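Local coordinates for deacetylase EF_0837 (PDB 2ICS), which deacetylates acetyl-(R)-mandelate in vitro, though with very low efficiency, and binds two zinc ions per subunit in a TIM-barrel active site, at residues H62-M67 with G90-E95; A68-Y73 with S270-I275. All coordinates share one frame; numbering follows the deposited sequence.

How the contacts relate
Both contacts rest on the long loop between strand 51-61 and helix 74-77: residues 62-67 serve contact 1 and residues 68-73 serve contact 2. Their partners follow in the same order, first the loop after strand 83-89, then residues 270-275 just ahead of helix 275-279, so the segments of the two contacts alternate along the chain. The centres lie about 10 Å apart, on the same side of the chain's centre. H62 and D272 bind the same zinc ion, and H62 N to I273 O, at 3.3 Å, is a probable hydrogen bond between the contacts. The loop thus brings a zinc ligand, H62, and an adenine-pocket residue, Y70, beside D272, a ligand about 200 residues further on.

Contact 1. Residues H62-M67 with G90-E95; sequences HCFEKM and GTTGAE. With ZN (zinc ion), chain B.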
loop_
_atom_site.group_PDB
_atom_site.type_symbol
_atom_site.label_atom_id
_atom_site.label_comp_id
_atom_site.label_asym_id
_atom_site.label_seq_id
_atom_site.Cartn_x
_atom_site.Cartn_y
_atom_site.Cartn_z
ATOM N N HIS A 62 -5.478 -2.052 7.046
ATOM C CA HIS A 62 -5.807 -2.530 8.380
ATOM C C HIS A 62 -6.989 -3.478 8.202
ATOM O O HIS A 62 -8.142 -3.054 8.085
ATOM C CB HIS A 62 -6.140 -1.357 9.293
ATOM C CG HIS A 62 -4.946 -0.519 9.624
ATOM N ND1 HIS A 62 -3.893 -0.960 10.396
ATOM C CD2 HIS A 62 -4.590 0.717 9.189
ATOM C CE1 HIS A 62 -2.949 -0.004 10.397
ATOM N NE2 HIS A 62 -3.325 1.036 9.680
ATOM N N CYS A 63 -6.683 -4.771 8.150
ATOM C CA CYS A 63 -7.710 -5.771 7.927
ATOM C C CYS A 63 -7.766 -6.966 8.877
ATOM O O CYS A 63 -8.137 -8.065 8.458
ATOM C CB CYS A 63 -7.618 -6.273 6.483
ATOM S SG CYS A 63 -6.021 -6.966 6.039
ATOM N N PHE A 64 -7.379 -6.769 10.135
ATOM C CA PHE A 64 -7.480 -7.833 11.133
ATOM C C PHE A 64 -8.901 -7.611 11.651
ATOM O O PHE A 64 -9.127 -6.729 12.479
ATOM C CB PHE A 64 -6.472 -7.632 12.272
ATOM C CG PHE A 64 -6.576 -8.668 13.369
ATOM C CD1 PHE A 64 -5.919 -8.482 14.581
ATOM C CD2 PHE A 64 -7.333 -9.828 13.192
ATOM C CE1 PHE A 64 -6.009 -9.432 15.606
ATOM C CE2 PHE A 64 -7.432 -10.782 14.209
ATOM C CZ PHE A 64 -6.768 -10.583 15.417
ATOM N N GLU A 65 -9.850 -8.403 11.155
ATOM C CA GLU A 65 -11.257 -8.236 11.520
ATOM C C GLU A 65 -11.632 -8.330 13.003
ATOM O O GLU A 65 -12.712 -7.882 13.396
ATOM C CB GLU A 65 -12.134 -9.201 10.705
ATOM C CG GLU A 65 -12.025 -10.667 11.099
ATOM C CD GLU A 65 -13.008 -11.546 10.339
ATOM O OE1 GLU A 65 -12.772 -11.835 9.145
ATOM O OE2 GLU A 65 -14.029 -11.943 10.936
ATOM N N LYS A 66 -10.754 -8.893 13.827
ATOM C CA LYS A 66 -11.047 -9.023 15.253
ATOM C C LYS A 66 -10.565 -7.859 16.119
ATOM O O LYS A 66 -10.855 -7.818 17.315
ATOM C CB LYS A 66 -10.469 -10.333 15.799
ATOM C CG LYS A 66 -11.161 -11.581 15.279
ATOM C CD LYS A 66 -12.647 -11.560 15.606
ATOM C CE LYS A 66 -13.309 -12.875 15.234
ATOM N NZ LYS A 66 -12.712 -14.016 15.988
HETATM N N MSE A 67 -9.839 -6.919 15.521
HETATM C CA MSE A 67 -9.327 -5.763 16.261
HETATM C C MSE A 67 -10.450 -4.790 16.598
HETATM O O MSE A 67 -11.403 -4.637 15.840
HETATM C CB MSE A 67 -8.237 -5.049 15.453
HETATM C CG MSE A 67 -7.531 -3.908 16.188
HETATM SE SE MSE A 67 -6.706 -4.428 17.878
HETATM C CE MSE A 67 -5.312 -5.587 17.208
ATOM N N GLY A 90 0.872 -3.229 10.536
ATOM C CA GLY A 90 1.116 -3.353 11.962
ATOM C C GLY A 90 -0.064 -3.316 12.913
ATOM O O GLY A 90 0.072 -2.876 14.057
ATOM N N THR A 91 -1.223 -3.771 12.462
ATOM C CA THR A 91 -2.385 -3.786 13.340
ATOM C C THR A 91 -2.071 -4.689 14.529
ATOM O O THR A 91 -2.496 -4.429 15.654
ATOM C CB THR A 91 -3.627 -4.360 12.633
ATOM O OG1 THR A 91 -3.953 -3.548 11.499
ATOM C CG2 THR A 91 -4.813 -4.393 13.591
ATOM N N THR A 92 -1.316 -5.753 14.264
ATOM C CA THR A 92 -0.964 -6.719 15.298
ATOM C C THR A 92 0.513 -6.759 15.620
ATOM O O THR A 92 1.358 -6.407 14.799
ATOM C CB THR A 92 -1.358 -8.160 14.894
ATOM O OG1 THR A 92 -0.558 -8.581 13.780
ATOM C CG2 THR A 92 -2.821 -8.228 14.511
ATOM N N GLY A 93 0.802 -7.203 16.838
ATOM C CA GLY A 93 2.172 -7.350 17.289
ATOM C C GLY A 93 2.421 -8.843 17.395
ATOM O O GLY A 93 1.545 -9.637 17.054
ATOM N N ALA A 94 3.597 -9.231 17.870
ATOM C CA ALA A 94 3.940 -10.646 18.003
ATOM C C ALA A 94 2.924 -11.447 18.817
ATOM O O ALA A 94 2.730 -12.634 18.573
ATOM C CB ALA A 94 5.322 -10.783 18.633
ATOM N N GLU A 95 2.267 -10.801 19.774
ATOM C CA GLU A 95 1.306 -11.485 20.632
ATOM C C GLU A 95 -0.054 -11.802 20.015
ATOM O O GLU A 95 -0.798 -12.626 20.550
ATOM C CB GLU A 95 1.104 -10.678 21.918
ATOM C CG GLU A 95 2.352 -10.581 22.796
ATOM C CD GLU A 95 2.685 -11.889 23.504
ATOM O OE1 GLU A 95 1.860 -12.354 24.324
ATOM O OE2 GLU A 95 3.771 -12.453 23.244
HETATM ZN ZN ZN B . -2.531 2.817 9.261
HETATM O O HOH W 1 -7.141 -4.238 11.347
HETATM O O HOH W 2 -2.403 4.823 9.363
#
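H62 turns its CG beside its own backbone N, anti to the carbonyl carbon (chi1 -70°), and T91 holds OG1 in the equivalent position (chi1 -61°), which brings the hydroxyl to the ring edge at ND1. H62 ND1 donates to T91 OG1 over 2.8 Å, almost straight at 169°, and the oxygen lies in the imidazole plane. With ND1 used this way, H62 NE2 on the far side of the ring is left to bind the zinc ion at 2.0 Å. The same hydroxyl is also hydrogen-bonded to the carboxylate of D88, which in turn accepts from C63 N. T91 is thus a second-shell residue that helps fix the rotation of the metal-binding ring and may make it somewhat more electron-rich, and D88 in turn holds T91.

H62 is the second histidine of the HxH motif that the amidohydrolase superfamily carries at the end of the first barrel strand, H60 being the other; T91 stands beyond the end of the adjacent parallel strand 83-89. A water molecule extends the bridge between the two loops: it accepts from F64 N at 2.8 Å and donates a longer bond, 3.3 Å, to T91 OG1.

The methyl branch of T91 serves the apolar side. F64 CB approaches T91 CG2 to 3.9 Å, and selenomethionine M67, bent at its second and third torsions, runs past the threonine in the opposite direction, with M67 CG 3.8 Å from T91 CG2. At the chain's end, M67 CE curls back to 3.4 Å from T91 O. A type I turn from F64 to M67, closed by M67 N to F64 O at 3.1 Å, places M67 N over the face of the phenyl ring, which also meets the ring of F100.

Contact 2. Residues A68-Y73 with S270-I275; sequences ALYYDY and STDIYI. With ZN (zinc ion), chain B; ADE (adenine), chain D.
Y70 brings CD1 and CE1 over one face of the Y274 ring, Y70 CE1 coming to 3.9 Å from Y274 CE2. The two planes are inclined by 41°, an oblique pairing of aromatic rings. At the end of the ring, Y70 OH reaches 2.7 Å from adenine N1, so the ring supported by Y274 forms part of the wall of the ligand pocket. D272 completes the active-site half: with CG anti to its backbone N, at 178°, it carries OD1 to the zinc ion at 2.2 Å. In amidohydrolases an aspartate at the end of the eighth barrel strand commonly fills this role; here H60, H62 and the carboxylated lysine K154 are its fellow ligands on this zinc ion.

The firm centre of the contact is a backbone bond, I275 N to Y71 O, 2.8 Å long with an N-H...O angle of 164°. It joins the first residue of helix 275-279 to the loop, beside buried D72. Close by, I275 CG2 rests over one face of the Y71 ring, a CH-pi contact 4.1 Å from its centroid. The carboxylate of D72 accepts from Y73 N through OD1 at 2.7 Å, and that same oxygen forms a salt bridge with R278 of helix 275-279, so two partners hold it.

Toward solvent the fit slackens. Exposed Y73 meets I275 at its ring edge, Y73 CE1 standing 4.0 Å from I275 CD1. L69, likewise exposed, touches the rim of the Y274 ring through its carbonyl.

Y274 occupies the N-cap position of helix 275-279. In the surrounding fold, I273 packs on V61 of strand 51-61 and on I77 of helix 74-77, while T271 leans against helix 286-296.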
loop_
_atom_site.group_PDB
_atom_site.type_symbol
_atom_site.label_atom_id
_atom_site.label_comp_id
_atom_site.label_asym_id
_atom_site.label_seq_id
_atom_site.Cartn_x
_atom_site.Cartn_y
_atom_site.Cartn_z
ATOM N N ALA A 68 -10.306 -4.127 17.743
ATOM C CA ALA A 68 -11.280 -3.175 18.268
ATOM C C ALA A 68 -11.970 -2.261 17.268
ATOM O O ALA A 68 -13.005 -2.615 16.702
ATOM C CB ALA A 68 -10.632 -2.335 19.360
ATOM N N LEU A 69 -11.406 -1.076 17.067
ATOM C CA LEU A 69 -11.998 -0.100 16.158
ATOM C C LEU A 69 -11.308 -0.084 14.800
ATOM O O LEU A 69 -11.956 -0.014 13.759
ATOM C CB LEU A 69 -11.913 1.300 16.774
ATOM C CG LEU A 69 -12.219 1.449 18.269
ATOM C CD1 LEU A 69 -12.240 2.929 18.633
ATOM C CD2 LEU A 69 -13.559 0.806 18.601
ATOM N N TYR A 70 -9.984 -0.147 14.840
ATOM C CA TYR A 70 -9.135 -0.126 13.657
ATOM C C TYR A 70 -9.140 -1.501 12.971
ATOM O O TYR A 70 -8.254 -2.317 13.212
ATOM C CB TYR A 70 -7.719 0.247 14.107
ATOM C CG TYR A 70 -7.014 1.299 13.274
ATOM C CD1 TYR A 70 -7.626 2.519 12.972
ATOM C CD2 TYR A 70 -5.716 1.085 12.809
ATOM C CE1 TYR A 70 -6.956 3.496 12.224
ATOM C CE2 TYR A 70 -5.038 2.053 12.068
ATOM C CZ TYR A 70 -5.665 3.251 11.776
ATOM O OH TYR A 70 -5.007 4.187 11.015
ATOM N N TYR A 71 -10.125 -1.753 12.111
ATOM C CA TYR A 71 -10.226 -3.045 11.433
ATOM C C TYR A 71 -11.064 -2.981 10.156
ATOM O O TYR A 71 -11.661 -1.955 9.830
ATOM C CB TYR A 71 -10.884 -4.067 12.371
ATOM C CG TYR A 71 -12.387 -3.870 12.483
ATOM C CD1 TYR A 71 -13.267 -4.571 11.656
ATOM C CD2 TYR A 71 -12.921 -2.920 13.352
ATOM C CE1 TYR A 71 -14.643 -4.321 11.686
ATOM C CE2 TYR A 71 -14.295 -2.662 13.388
ATOM C CZ TYR A 71 -15.148 -3.363 12.550
ATOM O OH TYR A 71 -16.502 -3.087 12.550
ATOM N N ASP A 72 -11.106 -4.107 9.448
ATOM C CA ASP A 72 -11.918 -4.249 8.245
ATOM C C ASP A 72 -11.863 -5.696 7.795
ATOM O O ASP A 72 -11.155 -6.508 8.392
ATOM C CB ASP A 72 -11.434 -3.340 7.110
ATOM C CG ASP A 72 -12.581 -2.864 6.230
ATOM O OD1 ASP A 72 -13.554 -3.640 6.062
ATOM O OD2 ASP A 72 -12.515 -1.727 5.710
ATOM N N TYR A 73 -12.608 -6.023 6.745
ATOM C CA TYR A 73 -12.629 -7.383 6.227
ATOM C C TYR A 73 -11.830 -7.437 4.937
ATOM O O TYR A 73 -12.166 -6.774 3.956
ATOM C CB TYR A 73 -14.067 -7.842 5.997
ATOM C CG TYR A 73 -14.925 -7.693 7.232
ATOM C CD1 TYR A 73 -15.562 -6.487 7.515
ATOM C CD2 TYR A 73 -15.050 -8.738 8.154
ATOM C CE1 TYR A 73 -16.299 -6.316 8.685
ATOM C CE2 TYR A 73 -15.785 -8.579 9.335
ATOM C CZ TYR A 73 -16.402 -7.364 9.590
ATOM O OH TYR A 73 -17.104 -7.179 10.751
ATOM N N SER A 270 -1.048 4.186 -1.425
ATOM C CA SER A 270 -1.760 3.290 -0.516
ATOM C C SER A 270 -2.900 4.051 0.154
ATOM O O SER A 270 -2.933 5.282 0.141
ATOM C CB SER A 270 -0.812 2.714 0.537
ATOM O OG SER A 270 -0.175 3.746 1.267
ATOM N N THR A 271 -3.805 3.310 0.783
ATOM C CA THR A 271 -4.996 3.889 1.392
ATOM C C THR A 271 -5.072 4.117 2.894
ATOM O O THR A 271 -5.772 5.033 3.331
ATOM C CB THR A 271 -6.211 3.022 1.066
ATOM O OG1 THR A 271 -6.004 1.717 1.627
ATOM C CG2 THR A 271 -6.401 2.899 -0.444
ATOM N N ASP A 272 -4.368 3.297 3.672
ATOM C CA ASP A 272 -4.460 3.347 5.133
ATOM C C ASP A 272 -5.955 3.252 5.432
ATOM O O ASP A 272 -6.506 3.978 6.253
ATOM C CB ASP A 272 -3.904 4.628 5.733
ATOM C CG ASP A 272 -4.066 4.660 7.249
ATOM O OD1 ASP A 272 -4.087 3.574 7.860
ATOM O OD2 ASP A 272 -4.166 5.755 7.838
ATOM N N ILE A 273 -6.594 2.331 4.728
ATOM C CA ILE A 273 -8.024 2.103 4.828
ATOM C C ILE A 273 -8.422 1.149 5.955
ATOM O O ILE A 273 -7.672 0.247 6.333
ATOM C CB ILE A 273 -8.534 1.515 3.493
ATOM C CG1 ILE A 273 -10.056 1.492 3.451
ATOM C CG2 ILE A 273 -7.997 0.083 3.317
ATOM C CD1 ILE A 273 -10.597 1.072 2.088
ATOM N N TYR A 274 -9.607 1.384 6.502
ATOM C CA TYR A 274 -10.184 0.520 7.523
ATOM C C TYR A 274 -11.678 0.795 7.386
ATOM O O TYR A 274 -12.063 1.795 6.771
ATOM C CB TYR A 274 -9.612 0.804 8.923
ATOM C CG TYR A 274 -10.106 2.020 9.655
ATOM C CD1 TYR A 274 -10.979 1.891 10.736
ATOM C CD2 TYR A 274 -9.650 3.291 9.321
ATOM C CE1 TYR A 274 -11.378 3.002 11.470
ATOM C CE2 TYR A 274 -10.042 4.408 10.047
ATOM C CZ TYR A 274 -10.905 4.259 11.120
ATOM O OH TYR A 274 -11.290 5.363 11.845
ATOM N N ILE A 275 -12.514 -0.087 7.921
ATOM C CA ILE A 275 -13.953 0.044 7.737
ATOM C C ILE A 275 -14.571 1.440 7.826
ATOM O O ILE A 275 -15.399 1.797 6.989
ATOM C CB ILE A 275 -14.720 -0.938 8.666
ATOM C CG1 ILE A 275 -16.152 -1.112 8.152
ATOM C CG2 ILE A 275 -14.727 -0.431 10.106
ATOM C CD1 ILE A 275 -16.845 -2.368 8.661
HETATM ZN ZN ZN B . -2.531 2.817 9.261
HETATM N N9 ADE D . -3.794 9.332 15.136
HETATM C C8 ADE D . -2.713 9.794 14.438
HETATM N N7 ADE D . -2.406 8.967 13.477
HETATM C C5 ADE D . -3.267 7.921 13.492
HETATM C C6 ADE D . -3.437 6.736 12.717
HETATM N N6 ADE D . -2.588 6.458 11.659
HETATM N N1 ADE D . -4.445 5.889 13.037
HETATM C C2 ADE D . -5.282 6.138 14.059
HETATM N N3 ADE D . -5.156 7.237 14.811
HETATM C C4 ADE D . -4.178 8.142 14.568
HETATM O O HOH W 2 -2.403 4.823 9.363
#